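Agmatinase (Burkholderia thailandensis, PDB 4DZ4) probably hydrolyses agmatine to putrescine and urea as a manganese-dependent member of the arginase family. Local coordinates at residues Gly89-Pro92 / Phe93-Leu96; Val119-Ala122 / Arg123-Gln127; Leu145-Ala148 / His149-Tyr153; Asn213-Asp216 / Ala217-His221; Gly264-Ser267 / Ser268-Leu272. One frame throughout, in Å; residues are numbered along the deposited sequence.

Contact 1 of 5, residues Gly89-Pro92 / Phe93-Leu96; sequences GFDP and FDDL. With EDO (1,2-ethanediol), chain T.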
loop_
_atom_site.group_PDB
_atom_site.type_symbol
_atom_site.label_atom_id
_atom_site.label_comp_id
_atom_site.label_asym_id
_atom_site.label_seq_id
_atom_site.Cartn_x
_atom_site.Cartn_y
_atom_site.Cartn_z
ATOM N N GLY B 89 -18.897 12.517 26.955
ATOM C CA GLY B 89 -18.361 12.363 28.307
ATOM C C GLY B 89 -19.152 11.406 29.185
ATOM O O GLY B 89 -19.054 11.464 30.412
ATOM N N PHE B 90 -19.954 10.551 28.560
ATOM C CA PHE B 90 -20.605 9.459 29.276
ATOM C C PHE B 90 -20.263 8.163 28.566
ATOM O O PHE B 90 -19.892 8.180 27.393
ATOM C CB PHE B 90 -22.133 9.685 29.369
ATOM C CG PHE B 90 -22.799 9.999 28.047
ATOM C CD1 PHE B 90 -22.933 9.026 27.059
ATOM C CD2 PHE B 90 -23.305 11.279 27.796
ATOM C CE1 PHE B 90 -23.534 9.322 25.845
ATOM C CE2 PHE B 90 -23.913 11.576 26.587
ATOM C CZ PHE B 90 -24.036 10.601 25.614
ATOM N N ASP B 91 -20.379 7.036 29.269
ATOM C CA ASP B 91 -20.316 5.746 28.594
ATOM C C ASP B 91 -21.748 5.453 28.165
ATOM O O ASP B 91 -22.609 5.233 29.019
ATOM C CB ASP B 91 -19.797 4.646 29.523
ATOM C CG ASP B 91 -19.794 3.272 28.849
ATOM O OD1 ASP B 91 -20.424 3.111 27.788
ATOM O OD2 ASP B 91 -19.116 2.374 29.368
ATOM N N PRO B 92 -22.022 5.467 26.851
ATOM C CA PRO B 92 -23.426 5.345 26.497
ATOM C C PRO B 92 -24.013 3.991 26.869
ATOM O O PRO B 92 -25.228 3.886 26.998
ATOM C CB PRO B 92 -23.431 5.545 24.969
ATOM C CG PRO B 92 -22.054 5.181 24.529
ATOM C CD PRO B 92 -21.144 5.564 25.661
ATOM N N PHE B 93 -23.165 2.973 27.060
ATOM C CA PHE B 93 -23.675 1.604 27.204
ATOM C C PHE B 93 -24.099 1.315 28.625
ATOM O O PHE B 93 -24.666 0.267 28.899
ATOM C CB PHE B 93 -22.671 0.583 26.655
ATOM C CG PHE B 93 -22.207 0.932 25.278
ATOM C CD1 PHE B 93 -23.140 1.108 24.255
ATOM C CD2 PHE B 93 -20.862 1.135 25.006
ATOM C CE1 PHE B 93 -22.737 1.466 22.974
ATOM C CE2 PHE B 93 -20.446 1.467 23.711
ATOM C CZ PHE B 93 -21.383 1.659 22.713
ATOM N N ASP B 94 -23.878 2.281 29.514
ATOM C CA ASP B 94 -24.387 2.157 30.884
ATOM C C ASP B 94 -25.899 2.243 30.930
ATOM O O ASP B 94 -26.522 1.671 31.830
ATOM C CB ASP B 94 -23.726 3.171 31.811
ATOM C CG ASP B 94 -22.329 2.754 32.203
ATOM O OD1 ASP B 94 -22.026 1.533 32.140
ATOM O OD2 ASP B 94 -21.520 3.637 32.552
ATOM N N ASP B 95 -26.510 2.954 29.981
ATOM C CA ASP B 95 -27.962 3.022 29.971
ATOM C C ASP B 95 -28.624 2.968 28.611
ATOM O O ASP B 95 -29.836 3.132 28.525
ATOM C CB ASP B 95 -28.487 4.194 30.820
ATOM C CG ASP B 95 -27.874 5.509 30.442
ATOM O OD1 ASP B 95 -27.513 5.704 29.262
ATOM O OD2 ASP B 95 -27.752 6.367 31.343
ATOM N N LEU B 96 -27.831 2.709 27.563
ATOM C CA LEU B 96 -28.363 2.401 26.243
ATOM C C LEU B 96 -27.900 0.995 25.868
ATOM O O LEU B 96 -26.695 0.723 25.824
ATOM C CB LEU B 96 -27.847 3.386 25.169
ATOM C CG LEU B 96 -28.434 3.265 23.749
ATOM C CD1 LEU B 96 -29.846 3.814 23.637
ATOM C CD2 LEU B 96 -27.534 3.970 22.720
HETATM C C1 EDO T . -15.415 3.940 28.263
HETATM O O1 EDO T . -16.711 4.366 27.807
HETATM C C2 EDO T . -15.393 2.442 28.493
HETATM O O2 EDO T . -16.200 2.218 29.660
HETATM O O HOH W 1 -19.714 0.626 31.500
HETATM O O HOH W 2 -24.738 6.430 29.890
HETATM O O HOH W 3 -21.067 7.036 31.987
#
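Asp91 reaches forward along the chain with its carboxylate: OD1 accepts the backbone N-H of Phe93, with Phe93 N and Asp91 OD1 2.8 Å apart and an N-H...O angle of 158°. The donor approaches from above the carboxylate plane, 41° out of it, and the carboxylate stands almost perpendicular to the Phe93 ring. A chi1 of 177° holds CG of Asp91 beside the carbonyl carbon, on the side where the next residues follow, within reach of the Phe93 N-H; this side-chain-to-backbone link across two residues is an Asx turn. Next to it, Pro92 lays its CG over the middle of the Phe93 ring, 3.9 Å from the centroid, a CH-pi contact. Backbone bonds close the bend: Leu96 N lies 2.9 Å from Pro92 O, and Asp94 N makes a longer bond of 3.3 Å to Asp91 O.

Further out, one water donates to both Asp91 OD2 and Asp94 OD1, and a second joins Asp91 O to Asp95 OD1. Asp91 OD2 also bonds to Ser23 and to 1,2-ethanediol, while Asp95 forms a salt bridge with Arg317 of helix 300-323. Arg38 makes a cation-pi contact with Phe93.

Asp91 OD2 and Asp94 OD1 are 4.1 Å apart, and the water bridging them probably eases the like-charge repulsion in this turn before strand 98-103.

Contact 2 of 5, residues Val119-Ala122 / Arg123-Gln127; sequences VEHA and RTILQ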
loop_
_atom_site.group_PDB
_atom_site.type_symbol
_atom_site.label_atom_id
_atom_site.label_comp_id
_atom_site.label_asym_id
_atom_site.label_seq_id
_atom_site.Cartn_x
_atom_site.Cartn_y
_atom_site.Cartn_z
ATOM N N VAL B 119 -35.217 -6.226 3.279
ATOM C CA VAL B 119 -36.524 -5.843 3.892
ATOM C C VAL B 119 -36.823 -6.765 5.077
ATOM O O VAL B 119 -37.213 -6.289 6.152
ATOM C CB VAL B 119 -37.681 -5.843 2.866
ATOM C CG1 VAL B 119 -39.026 -5.508 3.539
ATOM C CG2 VAL B 119 -37.390 -4.857 1.741
ATOM N N GLU B 120 -36.627 -8.074 4.919
ATOM C CA GLU B 120 -37.009 -9.017 5.982
ATOM C C GLU B 120 -36.075 -8.928 7.202
ATOM O O GLU B 120 -36.492 -9.088 8.336
ATOM C CB GLU B 120 -37.024 -10.440 5.421
ATOM C CG GLU B 120 -37.259 -11.534 6.443
ATOM C CD GLU B 120 -38.622 -11.464 7.132
ATOM O OE1 GLU B 120 -39.561 -10.755 6.688
ATOM O OE2 GLU B 120 -38.753 -12.136 8.170
ATOM N N HIS B 121 -34.794 -8.663 6.946
ATOM C CA HIS B 121 -33.826 -8.425 8.009
ATOM C C HIS B 121 -34.293 -7.254 8.849
ATOM O O HIS B 121 -34.355 -7.341 10.085
ATOM C CB HIS B 121 -32.458 -8.176 7.335
ATOM C CG HIS B 121 -31.360 -7.713 8.265
ATOM N ND1 HIS B 121 -30.686 -8.557 9.080
ATOM C CD2 HIS B 121 -30.769 -6.445 8.424
ATOM C CE1 HIS B 121 -29.749 -7.853 9.758
ATOM N NE2 HIS B 121 -29.808 -6.566 9.357
ATOM N N ALA B 122 -34.655 -6.162 8.190
ATOM C CA ALA B 122 -35.084 -4.948 8.900
ATOM C C ALA B 122 -36.443 -5.198 9.570
ATOM O O ALA B 122 -36.659 -4.821 10.716
ATOM C CB ALA B 122 -35.160 -3.763 7.945
ATOM N N ARG B 123 -37.367 -5.829 8.842
ATOM C CA ARG B 123 -38.673 -6.159 9.453
ATOM C C ARG B 123 -38.514 -6.934 10.755
ATOM O O ARG B 123 -39.180 -6.634 11.765
ATOM C CB ARG B 123 -39.575 -6.908 8.458
ATOM C CG ARG B 123 -41.032 -7.075 8.927
ATOM C CD ARG B 123 -41.706 -8.309 8.316
ATOM N NE ARG B 123 -41.036 -9.530 8.775
ATOM C CZ ARG B 123 -41.280 -10.154 9.926
ATOM N NH1 ARG B 123 -42.216 -9.693 10.760
ATOM N NH2 ARG B 123 -40.587 -11.238 10.258
ATOM N N THR B 124 -37.651 -7.946 10.739
ATOM C CA THR B 124 -37.405 -8.751 11.908
ATOM C C THR B 124 -36.895 -7.900 13.081
ATOM O O THR B 124 -37.373 -8.012 14.217
ATOM C CB THR B 124 -36.405 -9.886 11.590
ATOM O OG1 THR B 124 -37.042 -10.785 10.689
ATOM C CG2 THR B 124 -36.041 -10.656 12.855
ATOM N N ILE B 125 -35.910 -7.049 12.804
ATOM C CA ILE B 125 -35.327 -6.241 13.887
ATOM C C ILE B 125 -36.353 -5.216 14.378
ATOM O O ILE B 125 -36.520 -5.013 15.577
ATOM C CB ILE B 125 -34.018 -5.572 13.420
ATOM C CG1 ILE B 125 -32.959 -6.670 13.191
ATOM C CG2 ILE B 125 -33.554 -4.529 14.443
ATOM C CD1 ILE B 125 -31.827 -6.213 12.278
ATOM N N LEU B 126 -37.099 -4.628 13.442
ATOM C CA LEU B 126 -38.054 -3.586 13.820
ATOM C C LEU B 126 -39.233 -4.104 14.658
ATOM O O LEU B 126 -39.851 -3.323 15.375
ATOM C CB LEU B 126 -38.529 -2.797 12.600
ATOM C CG LEU B 126 -37.425 -1.991 11.923
ATOM C CD1 LEU B 126 -37.962 -1.389 10.636
ATOM C CD2 LEU B 126 -36.921 -0.917 12.853
ATOM N N GLN B 127 -39.501 -5.415 14.611
ATOM C CA GLN B 127 -40.555 -6.011 15.431
ATOM C C GLN B 127 -40.204 -5.887 16.921
ATOM O O GLN B 127 -41.108 -5.885 17.778
ATOM C CB GLN B 127 -40.855 -7.470 15.017
#
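Glu120 and Arg123 run side by side on helix 114-126, one of the helices flanking the parallel sheet of the arginase fold, and meet in a side-on, two-pronged salt bridge. Arg123 NE reaches Glu120 OE1 at 2.8 Å, and Arg123 NH2 reaches Glu120 OE2 at 2.9 Å. Both oxygens are met on their syn sides and lie close to the guanidinium plane; the carboxylate is turned 25° from that plane, and the nitrogens stand somewhat out of its own. The bend in each chain, at chi2 in Glu120 (63°) and at chi3 in Arg123, brings the carboxylate to the edge of the guanidinium.

On the buried side, His121 and Ile125 also point the same way. Ile125 CD1 sits over one face of the His121 imidazole, 3.8 Å from its centroid and displaced toward the rim, in a CH-pi contact. The ring's NE2 is held from outside by Ser52, and Tyr101 meets the ring edge-to-face. Ala122 packs against Leu145 and Ala148 of helix 142-153.

Between these two pairs, Glu120 O takes two bonds from Thr124, one from N at 2.9 Å and one from OG1 at 3.0 Å, which arrive from opposite faces of the carbonyl plane.

Contact 3 of 5, residues Leu145-Ala148 / His149-Tyr153; sequences LLIA and HAQKY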
loop_
_atom_site.group_PDB
_atom_site.type_symbol
_atom_site.label_atom_id
_atom_site.label_comp_id
_atom_site.label_asym_id
_atom_site.label_seq_id
_atom_site.Cartn_x
_atom_site.Cartn_y
_atom_site.Cartn_z
ATOM N N LEU B 145 -34.116 -0.748 3.316
ATOM C CA LEU B 145 -34.190 -0.354 4.722
ATOM C C LEU B 145 -35.310 0.661 4.919
ATOM O O LEU B 145 -36.075 0.551 5.887
ATOM C CB LEU B 145 -32.846 0.216 5.215
ATOM C CG LEU B 145 -31.691 -0.806 5.343
ATOM C CD1 LEU B 145 -30.409 -0.093 5.772
ATOM C CD2 LEU B 145 -32.016 -1.946 6.327
ATOM N N LEU B 146 -35.432 1.618 4.003
ATOM C CA LEU B 146 -36.512 2.598 4.071
ATOM C C LEU B 146 -37.893 1.944 3.907
ATOM O O LEU B 146 -38.856 2.343 4.546
ATOM C CB LEU B 146 -36.325 3.697 3.023
ATOM C CG LEU B 146 -35.217 4.706 3.327
ATOM C CD1 LEU B 146 -34.979 5.536 2.075
ATOM C CD2 LEU B 146 -35.544 5.597 4.545
ATOM N N ILE B 147 -37.990 0.955 3.029
ATOM C CA ILE B 147 -39.259 0.221 2.859
ATOM C C ILE B 147 -39.713 -0.329 4.206
ATOM O O ILE B 147 -40.862 -0.125 4.616
ATOM C CB ILE B 147 -39.132 -0.915 1.809
ATOM C CG1 ILE B 147 -38.977 -0.296 0.411
ATOM C CG2 ILE B 147 -40.325 -1.878 1.865
ATOM C CD1 ILE B 147 -38.554 -1.283 -0.657
ATOM N N ALA B 148 -38.800 -1.009 4.904
ATOM C CA ALA B 148 -39.136 -1.656 6.162
ATOM C C ALA B 148 -39.429 -0.599 7.235
ATOM O O ALA B 148 -40.360 -0.755 8.036
ATOM C CB ALA B 148 -37.985 -2.563 6.589
ATOM N N HIS B 149 -38.663 0.493 7.224
ATOM C CA HIS B 149 -38.915 1.597 8.171
ATOM C C HIS B 149 -40.249 2.288 7.982
ATOM O O HIS B 149 -40.915 2.617 8.955
ATOM C CB HIS B 149 -37.760 2.594 8.175
ATOM C CG HIS B 149 -36.586 2.142 9.022
ATOM N ND1 HIS B 149 -35.705 1.212 8.600
ATOM C CD2 HIS B 149 -36.191 2.505 10.313
ATOM C CE1 HIS B 149 -34.782 0.999 9.571
ATOM N NE2 HIS B 149 -35.089 1.785 10.621
ATOM N N ALA B 150 -40.657 2.507 6.738
ATOM C CA ALA B 150 -41.977 3.078 6.458
ATOM C C ALA B 150 -43.106 2.166 6.927
ATOM O O ALA B 150 -44.163 2.669 7.304
ATOM C CB ALA B 150 -42.127 3.400 4.974
ATOM N N GLN B 151 -42.900 0.840 6.900
ATOM C CA GLN B 151 -43.906 -0.099 7.439
ATOM C C GLN B 151 -44.176 0.195 8.917
ATOM O O GLN B 151 -45.311 0.170 9.364
ATOM C CB GLN B 151 -43.484 -1.574 7.298
ATOM C CG GLN B 151 -43.535 -2.174 5.894
ATOM C CD GLN B 151 -42.883 -3.573 5.786
ATOM O OE1 GLN B 151 -42.427 -4.155 6.782
ATOM N NE2 GLN B 151 -42.844 -4.114 4.566
ATOM N N LYS B 152 -43.115 0.459 9.673
ATOM C CA LYS B 152 -43.231 0.653 11.110
ATOM C C LYS B 152 -43.622 2.073 11.486
ATOM O O LYS B 152 -44.485 2.252 12.325
ATOM C CB LYS B 152 -41.915 0.306 11.813
ATOM C CG LYS B 152 -41.997 0.419 13.327
ATOM C CD LYS B 152 -40.732 -0.092 13.987
ATOM C CE LYS B 152 -40.836 -0.112 15.509
ATOM N NZ LYS B 152 -41.860 -1.048 16.059
ATOM N N TYR B 153 -42.977 3.057 10.858
ATOM C CA TYR B 153 -43.047 4.461 11.250
ATOM C C TYR B 153 -43.960 5.311 10.374
ATOM O O TYR B 153 -44.167 6.498 10.660
ATOM C CB TYR B 153 -41.646 5.077 11.263
ATOM C CG TYR B 153 -40.775 4.539 12.358
ATOM C CD1 TYR B 153 -40.925 5.012 13.667
ATOM C CD2 TYR B 153 -39.800 3.559 12.100
ATOM C CE1 TYR B 153 -40.146 4.520 14.692
ATOM C CE2 TYR B 153 -39.000 3.056 13.130
ATOM C CZ TYR B 153 -39.183 3.550 14.427
ATOM O OH TYR B 153 -38.425 3.101 15.483
HETATM O O HOH W 4 -40.974 -3.278 8.904
#
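Leu145 O is gripped twice by His149: the backbone N donates at 2.9 Å, and ring atom ND1 donates to the same oxygen at 2.8 Å. The two approaches differ. The backbone donor is tilted only slightly from the carbonyl plane, whereas ND1 comes from well above it, 48° out. Relative to the imidazole, however, the oxygen lies at the ring edge, near its plane, and the ND1-H...O angle is 157°. With CG beside its own backbone N (chi1 -81°), the ring folds back along the helix toward the preceding turn, and the bond fixes its rotation while identifying ND1 as a protonated nitrogen.

This double acceptance lies within helix 142-153, which packs on the parallel sheet of the arginase fold. His149 touches Met132 and Ile284 on two of its strands, and Tyr242 meets its ring edge-to-face. On the side toward helix 114-126, Leu145 touches Ile118. Lys152 forms a salt bridge with Asp129, just beyond that helix.

The outer side is more polar. Gln151 extends beyond CG and lies alongside the helix, its CG 3.6 Å from Ile147 O. A water donates both to Gln151 OE1 and to Ala148 O, each at 2.7 Å. Ala148 O also receives a weak backbone bond from Lys152 N, at 3.4 Å.

Contact 4 of 5, residues Asn213-Asp216 / Ala217-His221; sequences NVLD and AAWVH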
loop_
_atom_site.group_PDB
_atom_site.type_symbol
_atom_site.label_atom_id
_atom_site.label_comp_id
_atom_site.label_asym_id
_atom_site.label_seq_id
_atom_site.Cartn_x
_atom_site.Cartn_y
_atom_site.Cartn_z
ATOM N N ASN B 213 -34.280 19.298 -0.708
ATOM C CA ASN B 213 -33.381 20.409 -0.339
ATOM C C ASN B 213 -31.926 19.964 -0.430
ATOM O O ASN B 213 -31.575 18.911 0.095
ATOM C CB ASN B 213 -33.682 20.880 1.063
ATOM C CG ASN B 213 -35.113 21.332 1.201
ATOM O OD1 ASN B 213 -35.476 22.391 0.702
ATOM N ND2 ASN B 213 -35.942 20.521 1.847
ATOM N N VAL B 214 -31.085 20.764 -1.102
ATOM C CA VAL B 214 -29.667 20.386 -1.309
ATOM C C VAL B 214 -28.780 21.459 -0.684
ATOM O O VAL B 214 -28.931 22.653 -0.994
ATOM C CB VAL B 214 -29.325 20.243 -2.814
ATOM C CG1 VAL B 214 -27.825 20.034 -3.045
ATOM C CG2 VAL B 214 -30.108 19.074 -3.435
ATOM N N LEU B 215 -27.885 21.031 0.204
ATOM C CA LEU B 215 -26.867 21.895 0.786
ATOM C C LEU B 215 -25.556 21.329 0.227
ATOM O O LEU B 215 -25.035 20.343 0.748
ATOM C CB LEU B 215 -26.907 21.862 2.317
ATOM C CG LEU B 215 -28.255 22.162 2.994
ATOM C CD1 LEU B 215 -28.169 22.072 4.520
ATOM C CD2 LEU B 215 -28.741 23.557 2.552
ATOM N N ASP B 216 -25.064 21.926 -0.862
ATOM C CA ASP B 216 -23.930 21.307 -1.538
ATOM C C ASP B 216 -22.631 21.484 -0.746
ATOM O O ASP B 216 -22.593 22.228 0.249
ATOM C CB ASP B 216 -23.849 21.700 -3.038
ATOM C CG ASP B 216 -23.475 23.156 -3.294
ATOM O OD1 ASP B 216 -23.099 23.924 -2.371
ATOM O OD2 ASP B 216 -23.568 23.546 -4.489
ATOM N N ALA B 217 -21.591 20.733 -1.122
ATOM C CA ALA B 217 -20.315 20.862 -0.430
ATOM C C ALA B 217 -19.863 22.333 -0.312
ATOM O O ALA B 217 -19.468 22.771 0.769
ATOM C CB ALA B 217 -19.239 20.011 -1.112
ATOM N N ALA B 218 -19.946 23.097 -1.401
ATOM C CA ALA B 218 -19.531 24.507 -1.358
ATOM C C ALA B 218 -20.340 25.290 -0.324
ATOM O O ALA B 218 -19.802 26.157 0.375
ATOM C CB ALA B 218 -19.683 25.169 -2.716
ATOM N N TRP B 219 -21.616 24.948 -0.212
ATOM C CA TRP B 219 -22.506 25.660 0.711
ATOM C C TRP B 219 -22.073 25.391 2.135
ATOM O O TRP B 219 -22.018 26.303 2.970
ATOM C CB TRP B 219 -23.954 25.242 0.442
ATOM C CG TRP B 219 -24.969 26.095 1.173
ATOM C CD1 TRP B 219 -25.730 27.141 0.650
ATOM C CD2 TRP B 219 -25.400 25.962 2.576
ATOM N NE1 TRP B 219 -26.582 27.659 1.622
ATOM C CE2 TRP B 219 -26.410 27.005 2.799
ATOM C CE3 TRP B 219 -25.042 25.137 3.636
ATOM C CZ2 TRP B 219 -27.039 27.171 4.038
ATOM C CZ3 TRP B 219 -25.675 25.316 4.866
ATOM C CH2 TRP B 219 -26.637 26.318 5.065
ATOM N N VAL B 220 -21.730 24.135 2.423
ATOM C CA VAL B 220 -21.300 23.753 3.753
ATOM C C VAL B 220 -19.986 24.456 4.086
ATOM O O VAL B 220 -19.827 24.970 5.185
ATOM C CB VAL B 220 -21.178 22.228 3.923
ATOM C CG1 VAL B 220 -20.610 21.866 5.292
ATOM C CG2 VAL B 220 -22.541 21.589 3.710
ATOM N N HIS B 221 -19.065 24.504 3.125
ATOM C CA HIS B 221 -17.780 25.153 3.344
ATOM C C HIS B 221 -17.970 26.635 3.604
ATOM O O HIS B 221 -17.297 27.209 4.447
ATOM C CB HIS B 221 -16.873 24.951 2.128
ATOM C CG HIS B 221 -16.370 23.531 1.975
ATOM N ND1 HIS B 221 -15.851 22.829 3.007
ATOM C CD2 HIS B 221 -16.302 22.703 0.862
ATOM C CE1 HIS B 221 -15.480 21.608 2.573
ATOM N NE2 HIS B 221 -15.752 21.538 1.255
#
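Asp216 is the N-cap of helix 217-223, at the junction where strand 213-216, outermost in this chain's parallel sheet, passes directly, with no intervening loop, into the helix. The strand and helix segments run at 65° to each other. Asp216 OD1 accepts from Trp219 N at 2.8 Å, nearly along the carboxylate C-O axis, although the N-H...O angle of 139° shows a bent bond. Its first torsion places CG between the backbone N and the carbonyl carbon, turning the carboxylate over the first helical turn. Asp216 OD1 also approaches Trp219 CB, at 3.2 Å. The other oxygen, OD2, bonds to Tyr86 OH of a second subunit, so one carboxylate both caps the helix and joins two chains.

Trp219 and Leu215 point the same way, side by side. Leu215 CD2 is 4.0 Å from the centroid of the six-membered ring of Trp219 and almost on its normal, a CH-pi contact over the face. Leu215 CB lies nearer the rim, also 4.0 Å from Trp219 CE3. In Trp219, CG is anti to the backbone N (chi1 -170°), which swings the indole back toward the strand. Around this pair, Leu215 touches Arg231 and Trp219 touches Thr228, both on helix 225-236.

The first helical backbone bond runs from Val220 N to Asp216 O, 3.0 Å long, and Val220 CG2 comes within 3.5 Å of that same oxygen.

Contact 5 of 5, residues Gly264-Ser267 / Ser268-Leu272; sequences GGLS and SAQAL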
loop_
_atom_site.group_PDB
_atom_site.type_symbol
_atom_site.label_atom_id
_atom_site.label_comp_id
_atom_site.label_asym_id
_atom_site.label_seq_id
_atom_site.Cartn_x
_atom_site.Cartn_y
_atom_site.Cartn_z
ATOM N N GLY B 264 -13.319 17.715 -3.310
ATOM C CA GLY B 264 -13.968 18.947 -2.785
ATOM C C GLY B 264 -14.947 18.721 -1.635
ATOM O O GLY B 264 -15.858 19.535 -1.423
ATOM N N GLY B 265 -14.819 17.622 -0.917
ATOM C CA GLY B 265 -15.837 17.252 0.083
ATOM C C GLY B 265 -15.580 17.817 1.482
ATOM O O GLY B 265 -14.758 18.718 1.682
ATOM N N LEU B 266 -16.321 17.278 2.437
ATOM C CA LEU B 266 -16.253 17.680 3.832
ATOM C C LEU B 266 -15.089 17.063 4.578
ATOM O O LEU B 266 -14.635 15.973 4.250
ATOM C CB LEU B 266 -17.559 17.280 4.535
ATOM C CG LEU B 266 -18.749 18.247 4.450
ATOM C CD1 LEU B 266 -19.157 18.667 3.075
ATOM C CD2 LEU B 266 -19.955 17.681 5.191
ATOM N N SER B 267 -14.608 17.755 5.609
ATOM C CA SER B 267 -13.703 17.129 6.560
ATOM C C SER B 267 -14.494 16.255 7.561
ATOM O O SER B 267 -15.692 16.460 7.734
ATOM C CB SER B 267 -12.911 18.190 7.330
ATOM O OG SER B 267 -13.768 18.996 8.140
ATOM N N SER B 268 -13.828 15.307 8.225
ATOM C CA SER B 268 -14.525 14.571 9.286
ATOM C C SER B 268 -14.932 15.545 10.417
ATOM O O SER B 268 -15.979 15.342 11.047
ATOM C CB SER B 268 -13.701 13.385 9.805
ATOM O OG SER B 268 -12.438 13.858 10.219
ATOM N N ALA B 269 -14.117 16.585 10.674
ATOM C CA ALA B 269 -14.461 17.577 11.693
ATOM C C ALA B 269 -15.813 18.228 11.383
ATOM O O ALA B 269 -16.677 18.362 12.290
ATOM C CB ALA B 269 -13.378 18.648 11.826
ATOM N N GLN B 270 -15.995 18.669 10.146
ATOM C CA GLN B 270 -17.286 19.275 9.745
ATOM C C GLN B 270 -18.446 18.292 9.891
ATOM O O GLN B 270 -19.493 18.624 10.449
ATOM C CB GLN B 270 -17.272 19.786 8.298
ATOM C CG GLN B 270 -16.385 20.982 7.991
ATOM C CD GLN B 270 -16.250 21.224 6.487
ATOM O OE1 GLN B 270 -15.853 20.329 5.716
ATOM N NE2 GLN B 270 -16.613 22.424 6.047
ATOM N N ALA B 271 -18.275 17.092 9.351
ATOM C CA ALA B 271 -19.350 16.109 9.397
ATOM C C ALA B 271 -19.744 15.766 10.839
ATOM O O ALA B 271 -20.937 15.648 11.164
ATOM C CB ALA B 271 -18.962 14.841 8.616
ATOM N N LEU B 272 -18.741 15.545 11.686
ATOM C CA LEU B 272 -19.024 15.117 13.049
ATOM C C LEU B 272 -19.673 16.267 13.834
ATOM O O LEU B 272 -20.539 16.034 14.687
ATOM C CB LEU B 272 -17.754 14.600 13.730
ATOM C CG LEU B 272 -17.218 13.279 13.125
ATOM C CD1 LEU B 272 -15.895 12.955 13.795
ATOM C CD2 LEU B 272 -18.215 12.110 13.280
#
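Ser267 and Gln270 exchange hydrogen bonds in a capping box at the start of helix 268-276. In one direction Gln270 N donates to Ser267 OG, 3.0 Å away. The N-H...O angle is 164°, and the hydroxyl reaches this N-H because chi1 of 65° swings OG over the helix start. In the other, Ser267 N donates to Gln270 OE1 at 2.9 Å, in the amide carbonyl plane and on a lone pair. Behind the box, Ala271 N bonds to Ser267 O at 3.1 Å with an almost straight N-H...O angle of 172°, the first regular helical bond.

Van der Waals contacts fill in around these bonds. The Gln270 chain, extended beyond CG, brings OE1 within 3.3 Å of Leu266 CA, and the Leu266 side chain crosses it at about a right angle. Ser267 OG also lies 3.3 Å from Gln270 CG.

The second amide atom, Gln270 NE2, probably bonds to His221 on helix 217-223, while Asp251 OD1 accepts from the backbone N atoms of Gly264 and Gly265. Ser268 packs on Asp251, and Ala269 on His221, both of another subunit. From its loop after strand 240-246, the cap thus leads into a helix whose Leu272 rests on helix 300-323.

Contacts 2 and 3 lie on neighbouring helices, their centres 9 Å apart: Ala122 CB meets Ala148 CB at 3.4 Å, and Lys152 NZ lies 3.1 Å from Leu126 O. Contacts 4 and 5 form a second pair, with centres 12 Å apart, where His221 ND1 and Gln270 NE2, 3.2 Å apart, probably share a hydrogen bond. Contacts 2 and 5 lie on opposite sides of the chain's centre. Contact 1 touches none of the others, its nearest atoms being about 12 Å from contact 3. Bound manganese is about 11 Å from the Leu146 side chain in contact 3, about 12 Å from that of Ala217 in contact 4 and about 11 Å from Gly265 in contact 5; none of the three supplies a metal ligand.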